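Local coordinates for protein type IV pilus biogenesis factor PilY1 (Pseudomonas aeruginosa, PDB 3HX6) that primes type IV pilus assembly, takes part in twitching motility and adhesion to host cells, and appears to regulate pilus retraction through calcium binding and release, at residues A[343-355]-A[445-457]. The protein carries 3 engineered substitutions. Residues are numbered along the deposited sequence; the frame is centred on the assembly and turned at random.
Sequences YIVIFGTGKYFEN and KGEMLIEDMIAIG
The carbonyl O of Leu449 receives a hydrogen bond from a water at 2.6 Å. The same water donates to Gly348 O at 2.8 Å and so bridges the two backbones. Next to it, Leu449 N donates to Thr349 O at 2.9 Å, and the N-H...O angle of 167° is nearly straight. This is the one direct hydrogen bond between 343-355 and 445-457.

Apolar side chains fill the interface on both sides of this bond. With chi1 at -176°, Leu449 holds CG opposite its backbone N, and this carries CD2 onto the backbone of Gly348. Gly348 has no side chain, and CD2 packs directly on its CA at 3.3 Å, tighter than usual. Met448 CB lies 3.8 Å from Gly350 CA.

Met448 bends at chi3 (-142°) and crosses Tyr352 at about a right angle. Its CE reaches Tyr352 CB at 3.4 Å and meets the ring obliquely. Ile450 CG2 touches the same CB, at 3.9 Å. At the other end, the bent chain of Met453 brings CE over the strand, 3.8 Å from Ile346 CG2 and close to Phe347 CA.

Outside the contact, Met448 O accepts from Thr464 OG1, and Ile450 packs on Ile465. Residues 448-450 thus touch both strand 459-466 and the end of strand 343-348 with the turn after it. The contact is plain core packing away from the calcium site. It joins the end of strand 343-348 to the segment that leads into strand 454-456, within the beta-propeller fold of the C-terminal domain of PilY1.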
ATOM      1  N   TYR A 343      -8.842  25.387 -12.141  1.00 15.39           N
ATOM      2  CA  TYR A 343      -7.696  24.616 -11.684  1.00 16.27           C
ATOM      3  C   TYR A 343      -6.398  25.378 -11.826  1.00 14.70           C
ATOM      4  O   TYR A 343      -6.273  26.276 -12.659  1.00 15.48           O
ATOM      5  CB  TYR A 343      -7.562  23.323 -12.495  1.00 15.94           C
ATOM      6  CG  TYR A 343      -8.510  22.219 -12.099  1.00 17.21           C
ATOM      7  CD1 TYR A 343      -9.843  22.235 -12.503  1.00 17.28           C
ATOM      8  CD2 TYR A 343      -8.066  21.146 -11.324  1.00 17.75           C
ATOM      9  CE1 TYR A 343     -10.711  21.206 -12.147  1.00 17.96           C
ATOM     10  CE2 TYR A 343      -8.927  20.113 -10.959  1.00 18.65           C
ATOM     11  CZ  TYR A 343     -10.249  20.151 -11.378  1.00 19.66           C
ATOM     12  OH  TYR A 343     -11.101  19.128 -11.034  1.00 24.18           O
ATOM     13  N   ILE A 344      -5.429  25.008 -11.001  1.00 13.00           N
ATOM     14  CA  ILE A 344      -4.119  25.617 -11.076  1.00 12.64           C
ATOM     15  C   ILE A 344      -3.313  24.665 -11.948  1.00 12.54           C
ATOM     16  O   ILE A 344      -3.157  23.491 -11.620  1.00 13.31           O
ATOM     17  CB  ILE A 344      -3.477  25.754  -9.674  1.00 15.23           C
ATOM     18  CG1 ILE A 344      -4.306  26.730  -8.831  1.00 12.20           C
ATOM     19  CG2 ILE A 344      -2.026  26.240  -9.802  1.00 10.98           C
ATOM     20  CD1 ILE A 344      -3.858  26.859  -7.389  1.00 15.67           C
ATOM     21  N   VAL A 345      -2.836  25.170 -13.077  1.00 11.14           N
ATOM     22  CA  VAL A 345      -2.046  24.372 -14.002  1.00 11.65           C
ATOM     23  C   VAL A 345      -0.575  24.575 -13.663  1.00 12.50           C
ATOM     24  O   VAL A 345      -0.048  25.681 -13.766  1.00 11.54           O
ATOM     25  CB  VAL A 345      -2.313  24.799 -15.454  1.00 12.54           C
ATOM     26  CG1 VAL A 345      -1.608  23.855 -16.415  1.00 11.91           C
ATOM     27  CG2 VAL A 345      -3.819  24.817 -15.717  1.00 13.04           C
ATOM     28  N   ILE A 346       0.087  23.503 -13.250  1.00 13.25           N
ATOM     29  CA  ILE A 346       1.490  23.584 -12.869  1.00 13.15           C
ATOM     30  C   ILE A 346       2.397  22.997 -13.944  1.00 12.74           C
ATOM     31  O   ILE A 346       2.173  21.888 -14.423  1.00 13.38           O
ATOM     32  CB  ILE A 346       1.723  22.845 -11.529  1.00 12.95           C
ATOM     33  CG1 ILE A 346       0.780  23.421 -10.464  1.00 15.29           C
ATOM     34  CG2 ILE A 346       3.180  22.976 -11.104  1.00 13.27           C
ATOM     35  CD1 ILE A 346       0.801  22.691  -9.139  1.00 11.44           C
ATOM     36  N   PHE A 347       3.417  23.755 -14.331  1.00 12.61           N
ATOM     37  CA  PHE A 347       4.360  23.295 -15.343  1.00 13.59           C
ATOM     38  C   PHE A 347       5.719  23.949 -15.143  1.00 13.75           C
ATOM     39  O   PHE A 347       5.811  25.080 -14.659  1.00 14.01           O
ATOM     40  CB  PHE A 347       3.834  23.598 -16.755  1.00 13.50           C
ATOM     41  CG  PHE A 347       3.412  25.029 -16.952  1.00 15.30           C
ATOM     42  CD1 PHE A 347       2.194  25.480 -16.462  1.00 14.12           C
ATOM     43  CD2 PHE A 347       4.239  25.928 -17.622  1.00 13.67           C
ATOM     44  CE1 PHE A 347       1.801  26.812 -16.637  1.00 16.44           C
ATOM     45  CE2 PHE A 347       3.854  27.260 -17.800  1.00 14.95           C
ATOM     46  CZ  PHE A 347       2.634  27.699 -17.307  1.00 11.84           C
ATOM     47  N   GLY A 348       6.772  23.221 -15.501  1.00 14.01           N
ATOM     48  CA  GLY A 348       8.121  23.737 -15.355  1.00 13.32           C
ATOM     49  C   GLY A 348       8.805  23.779 -16.703  1.00 14.12           C
ATOM     50  O   GLY A 348       8.406  23.073 -17.632  1.00 10.94           O
ATOM     51  N   THR A 349       9.853  24.586 -16.820  1.00 11.66           N
ATOM     52  CA  THR A 349      10.525  24.707 -18.097  1.00 13.10           C
ATOM     53  C   THR A 349      11.865  23.987 -18.137  1.00 12.64           C
ATOM     54  O   THR A 349      12.471  23.709 -17.100  1.00 12.06           O
ATOM     55  CB  THR A 349      10.714  26.194 -18.465  1.00 12.09           C
ATOM     56  OG1 THR A 349      11.589  26.816 -17.519  1.00 14.11           O
ATOM     57  CG2 THR A 349       9.361  26.913 -18.434  1.00 11.50           C
ATOM     58  N   GLY A 350      12.311  23.692 -19.351  1.00 12.93           N
ATOM     59  CA  GLY A 350      13.572  23.006 -19.553  1.00 14.36           C
ATOM     60  C   GLY A 350      13.532  22.188 -20.830  1.00 15.59           C
ATOM     61  O   GLY A 350      12.459  21.905 -21.363  1.00 14.77           O
ATOM     62  N   LYS A 351      14.705  21.833 -21.344  1.00 16.60           N
ATOM     63  CA  LYS A 351      14.800  21.020 -22.549  1.00 20.56           C
ATOM     64  C   LYS A 351      16.129  20.289 -22.451  1.00 20.30           C
ATOM     65  O   LYS A 351      17.132  20.859 -22.025  1.00 20.27           O
ATOM     66  CB  LYS A 351      14.692  21.884 -23.818  1.00 23.42           C
ATOM     67  CG  LYS A 351      15.929  22.621 -24.272  1.00 29.05           C
ATOM     68  CD  LYS A 351      15.579  23.461 -25.511  1.00 31.69           C
ATOM     69  CE  LYS A 351      16.808  24.033 -26.191  1.00 33.65           C
ATOM     70  NZ  LYS A 351      17.601  22.974 -26.872  1.00 36.80           N
ATOM     71  N   TYR A 352      16.128  19.020 -22.840  1.00 18.87           N
ATOM     72  CA  TYR A 352      17.309  18.183 -22.695  1.00 20.19           C
ATOM     73  C   TYR A 352      17.495  17.189 -23.839  1.00 20.78           C
ATOM     74  O   TYR A 352      18.345  16.306 -23.740  1.00 21.72           O
ATOM     75  CB  TYR A 352      17.136  17.401 -21.389  1.00 22.10           C
ATOM     76  CG  TYR A 352      18.383  16.898 -20.704  1.00 22.75           C
ATOM     77  CD1 TYR A 352      18.349  15.712 -19.976  1.00 22.29           C
ATOM     78  CD2 TYR A 352      19.566  17.639 -20.701  1.00 23.47           C
ATOM     79  CE1 TYR A 352      19.449  15.274 -19.255  1.00 23.90           C
ATOM     80  CE2 TYR A 352      20.680  17.205 -19.974  1.00 22.96           C
ATOM     81  CZ  TYR A 352      20.607  16.020 -19.253  1.00 23.73           C
ATOM     82  OH  TYR A 352      21.678  15.566 -18.519  1.00 26.64           O
ATOM     83  N   PHE A 353      16.723  17.317 -24.916  1.00 19.96           N
ATOM     84  CA  PHE A 353      16.822  16.343 -26.001  1.00 22.24           C
ATOM     85  C   PHE A 353      17.995  16.455 -26.958  1.00 24.52           C
ATOM     86  O   PHE A 353      18.405  15.454 -27.540  1.00 26.56           O
ATOM     87  CB  PHE A 353      15.508  16.285 -26.796  1.00 20.88           C
ATOM     88  CG  PHE A 353      15.222  17.511 -27.612  1.00 20.85           C
ATOM     89  CD1 PHE A 353      15.498  17.536 -28.973  1.00 23.45           C
ATOM     90  CD2 PHE A 353      14.653  18.632 -27.028  1.00 22.21           C
ATOM     91  CE1 PHE A 353      15.208  18.660 -29.741  1.00 24.68           C
ATOM     92  CE2 PHE A 353      14.360  19.759 -27.783  1.00 22.64           C
ATOM     93  CZ  PHE A 353      14.638  19.775 -29.145  1.00 23.96           C
ATOM     94  N   GLU A 354      18.548  17.649 -27.129  1.00 24.74           N
ATOM     95  CA  GLU A 354      19.680  17.807 -28.036  1.00 27.37           C
ATOM     96  C   GLU A 354      21.008  17.635 -27.315  1.00 26.91           C
ATOM     97  O   GLU A 354      21.095  17.851 -26.107  1.00 25.11           O
ATOM     98  CB  GLU A 354      19.621  19.176 -28.710  1.00 28.53           C
ATOM     99  CG  GLU A 354      18.579  19.252 -29.804  1.00 34.37           C
ATOM    100  CD  GLU A 354      18.401  20.649 -30.342  1.00 38.32           C
ATOM    101  OE1 GLU A 354      17.757  20.796 -31.403  1.00 39.16           O
ATOM    102  OE2 GLU A 354      18.899  21.599 -29.698  1.00 41.99           O
ATOM    103  N   ASN A 355      22.043  17.244 -28.054  1.00 28.10           N
ATOM    104  CA  ASN A 355      23.361  17.054 -27.453  1.00 29.28           C
ATOM    105  C   ASN A 355      23.795  18.309 -26.726  1.00 27.38           C
ATOM    106  O   ASN A 355      24.279  18.250 -25.603  1.00 28.19           O
ATOM    107  CB  ASN A 355      24.404  16.689 -28.512  1.00 31.54           C
ATOM    108  CG  ASN A 355      24.385  15.215 -28.857  1.00 36.02           C
ATOM    109  OD1 ASN A 355      23.655  14.432 -28.242  1.00 38.53           O
ATOM    110  ND2 ASN A 355      25.191  14.823 -29.838  1.00 36.10           N
ATOM    111  N   LYS A 445      22.449  27.919 -12.392  1.00 23.86           N
ATOM    112  CA  LYS A 445      23.195  26.683 -12.574  1.00 23.08           C
ATOM    113  C   LYS A 445      22.605  25.885 -13.730  1.00 22.79           C
ATOM    114  O   LYS A 445      23.081  24.799 -14.058  1.00 20.93           O
ATOM    115  CB  LYS A 445      23.145  25.836 -11.300  1.00 24.71           C
ATOM    116  CG  LYS A 445      23.902  26.408 -10.103  1.00 32.56           C
ATOM    117  CD  LYS A 445      25.380  26.612 -10.425  1.00 37.85           C
ATOM    118  CE  LYS A 445      26.239  26.570  -9.170  1.00 41.97           C
ATOM    119  NZ  LYS A 445      25.752  27.500  -8.116  1.00 44.80           N
ATOM    120  N   GLY A 446      21.558  26.423 -14.342  1.00 21.63           N
ATOM    121  CA  GLY A 446      20.924  25.718 -15.439  1.00 20.96           C
ATOM    122  C   GLY A 446      20.026  24.595 -14.945  1.00 18.57           C
ATOM    123  O   GLY A 446      19.816  23.604 -15.642  1.00 19.35           O
ATOM    124  N   GLU A 447      19.508  24.734 -13.730  1.00 17.32           N
ATOM    125  CA  GLU A 447      18.615  23.721 -13.184  1.00 13.05           C
ATOM    126  C   GLU A 447      17.342  23.778 -14.019  1.00 13.48           C
ATOM    127  O   GLU A 447      16.850  24.862 -14.342  1.00 14.20           O
ATOM    128  CB  GLU A 447      18.298  24.015 -11.715  1.00 15.93           C
ATOM    129  CG  GLU A 447      17.356  23.006 -11.045  1.00 13.70           C
ATOM    130  CD  GLU A 447      17.138  23.308  -9.568  1.00 17.61           C
ATOM    131  OE1 GLU A 447      17.675  24.324  -9.086  1.00 16.91           O
ATOM    132  OE2 GLU A 447      16.424  22.539  -8.886  1.00 16.40           O
ATOM    133  N   MET A 448      16.811  22.624 -14.392  1.00 12.88           N
ATOM    134  CA  MET A 448      15.595  22.623 -15.193  1.00 15.09           C
ATOM    135  C   MET A 448      14.681  21.442 -14.921  1.00 14.71           C
ATOM    136  O   MET A 448      15.070  20.471 -14.276  1.00 12.87           O
ATOM    137  CB  MET A 448      15.959  22.668 -16.678  1.00 17.62           C
ATOM    138  CG  MET A 448      16.964  21.618 -17.088  1.00 19.94           C
ATOM    139  SD  MET A 448      17.435  21.747 -18.816  1.00 23.02           S
ATOM    140  CE  MET A 448      17.553  20.038 -19.235  1.00 22.17           C
ATOM    141  N   LEU A 449      13.451  21.547 -15.414  1.00 15.27           N
ATOM    142  CA  LEU A 449      12.468  20.487 -15.248  1.00 14.37           C
ATOM    143  C   LEU A 449      12.261  19.728 -16.556  1.00 15.06           C
ATOM    144  O   LEU A 449      11.878  20.333 -17.559  1.00 14.40           O
ATOM    145  CB  LEU A 449      11.117  21.067 -14.827  1.00 12.77           C
ATOM    146  CG  LEU A 449      10.055  20.000 -14.547  1.00 15.06           C
ATOM    147  CD1 LEU A 449      10.318  19.431 -13.171  1.00 14.99           C
ATOM    148  CD2 LEU A 449       8.646  20.578 -14.617  1.00 14.84           C
ATOM    149  N   ILE A 450      12.523  18.425 -16.571  1.00 12.78           N
ATOM    150  CA  ILE A 450      12.247  17.670 -17.788  1.00 16.65           C
ATOM    151  C   ILE A 450      11.370  16.448 -17.491  1.00 15.39           C
ATOM    152  O   ILE A 450      10.753  15.897 -18.393  1.00 17.11           O
ATOM    153  CB  ILE A 450      13.538  17.224 -18.556  1.00 20.16           C
ATOM    154  CG1 ILE A 450      14.187  16.018 -17.887  1.00 23.75           C
ATOM    155  CG2 ILE A 450      14.509  18.399 -18.678  1.00 20.87           C
ATOM    156  CD1 ILE A 450      14.921  16.324 -16.630  1.00 28.66           C
ATOM    157  N   GLU A 451      11.300  16.050 -16.222  1.00 16.90           N
ATOM    158  CA  GLU A 451      10.495  14.893 -15.799  1.00 16.95           C
ATOM    159  C   GLU A 451       9.114  15.317 -15.305  1.00 16.52           C
ATOM    160  O   GLU A 451       8.955  16.398 -14.732  1.00 12.83           O
ATOM    161  CB  GLU A 451      11.198  14.138 -14.666  1.00 19.59           C
ATOM    162  CG  GLU A 451      12.541  13.530 -15.045  1.00 29.25           C
ATOM    163  CD  GLU A 451      12.398  12.405 -16.045  1.00 31.09           C
ATOM    164  OE1 GLU A 451      11.668  11.438 -15.738  1.00 36.08           O
ATOM    165  OE2 GLU A 451      13.009  12.482 -17.133  1.00 34.35           O
ATOM    166  N   ASP A 452       8.118  14.458 -15.517  1.00 13.69           N
ATOM    167  CA  ASP A 452       6.765  14.760 -15.074  1.00 15.76           C
ATOM    168  C   ASP A 452       6.705  14.893 -13.556  1.00 13.99           C
ATOM    169  O   ASP A 452       7.539  14.344 -12.833  1.00 14.05           O
ATOM    170  CB  ASP A 452       5.790  13.681 -15.542  1.00 17.00           C
ATOM    171  CG  ASP A 452       5.576  13.705 -17.044  1.00 22.60           C
ATOM    172  OD1 ASP A 452       6.236  14.517 -17.740  1.00 19.94           O
ATOM    173  OD2 ASP A 452       4.743  12.910 -17.531  1.00 26.50           O
ATOM    174  N   MET A 453       5.703  15.625 -13.086  1.00 12.10           N
ATOM    175  CA  MET A 453       5.530  15.868 -11.669  1.00 13.19           C
ATOM    176  C   MET A 453       4.357  15.083 -11.108  1.00 15.11           C
ATOM    177  O   MET A 453       3.572  14.496 -11.853  1.00 15.31           O
ATOM    178  CB  MET A 453       5.306  17.358 -11.433  1.00 11.88           C
ATOM    179  CG  MET A 453       6.326  18.245 -12.127  1.00 13.48           C
ATOM    180  SD  MET A 453       5.992  19.988 -11.807  1.00 15.31           S
ATOM    181  CE  MET A 453       4.965  20.403 -13.211  1.00 11.81           C
ATOM    182  N   ILE A 454       4.236  15.091  -9.785  1.00 14.18           N
ATOM    183  CA  ILE A 454       3.163  14.373  -9.110  1.00 15.81           C
ATOM    184  C   ILE A 454       2.440  15.280  -8.129  1.00 14.85           C
ATOM    185  O   ILE A 454       3.030  15.755  -7.158  1.00 14.22           O
ATOM    186  CB  ILE A 454       3.715  13.164  -8.324  1.00 16.34           C
ATOM    187  CG1 ILE A 454       4.497  12.250  -9.271  1.00 16.40           C
ATOM    188  CG2 ILE A 454       2.567  12.404  -7.657  1.00 15.72           C
ATOM    189  CD1 ILE A 454       5.459  11.298  -8.546  1.00 20.32           C
ATOM    190  N   ALA A 455       1.163  15.517  -8.388  1.00 14.32           N
ATOM    191  CA  ALA A 455       0.354  16.351  -7.517  1.00 17.37           C
ATOM    192  C   ALA A 455      -0.546  15.423  -6.711  1.00 18.82           C
ATOM    193  O   ALA A 455      -1.307  14.642  -7.278  1.00 21.27           O
ATOM    194  CB  ALA A 455      -0.486  17.323  -8.345  1.00 15.19           C
ATOM    195  N   ILE A 456      -0.444  15.497  -5.390  1.00 19.81           N
ATOM    196  CA  ILE A 456      -1.252  14.653  -4.518  1.00 21.02           C
ATOM    197  C   ILE A 456      -1.625  15.430  -3.271  1.00 20.05           C
ATOM    198  O   ILE A 456      -0.784  16.107  -2.679  1.00 20.73           O
ATOM    199  CB  ILE A 456      -0.486  13.357  -4.122  1.00 22.51           C
ATOM    200  CG1 ILE A 456      -1.339  12.511  -3.174  1.00 26.28           C
ATOM    201  CG2 ILE A 456       0.850  13.708  -3.484  1.00 22.95           C
ATOM    202  CD1 ILE A 456      -0.746  11.145  -2.861  1.00 27.29           C
ATOM    203  N   GLY A 457      -2.888  15.335  -2.872  1.00 21.24           N
ATOM    204  CA  GLY A 457      -3.337  16.061  -1.698  1.00 20.10           C
ATOM    205  C   GLY A 457      -3.014  17.540  -1.832  1.00 20.39           C
ATOM    206  O   GLY A 457      -3.382  18.178  -2.817  1.00 19.62           O
TER
HETATM  207  O   HOH W   1       9.765  21.038 -18.888  1.00 12.77           O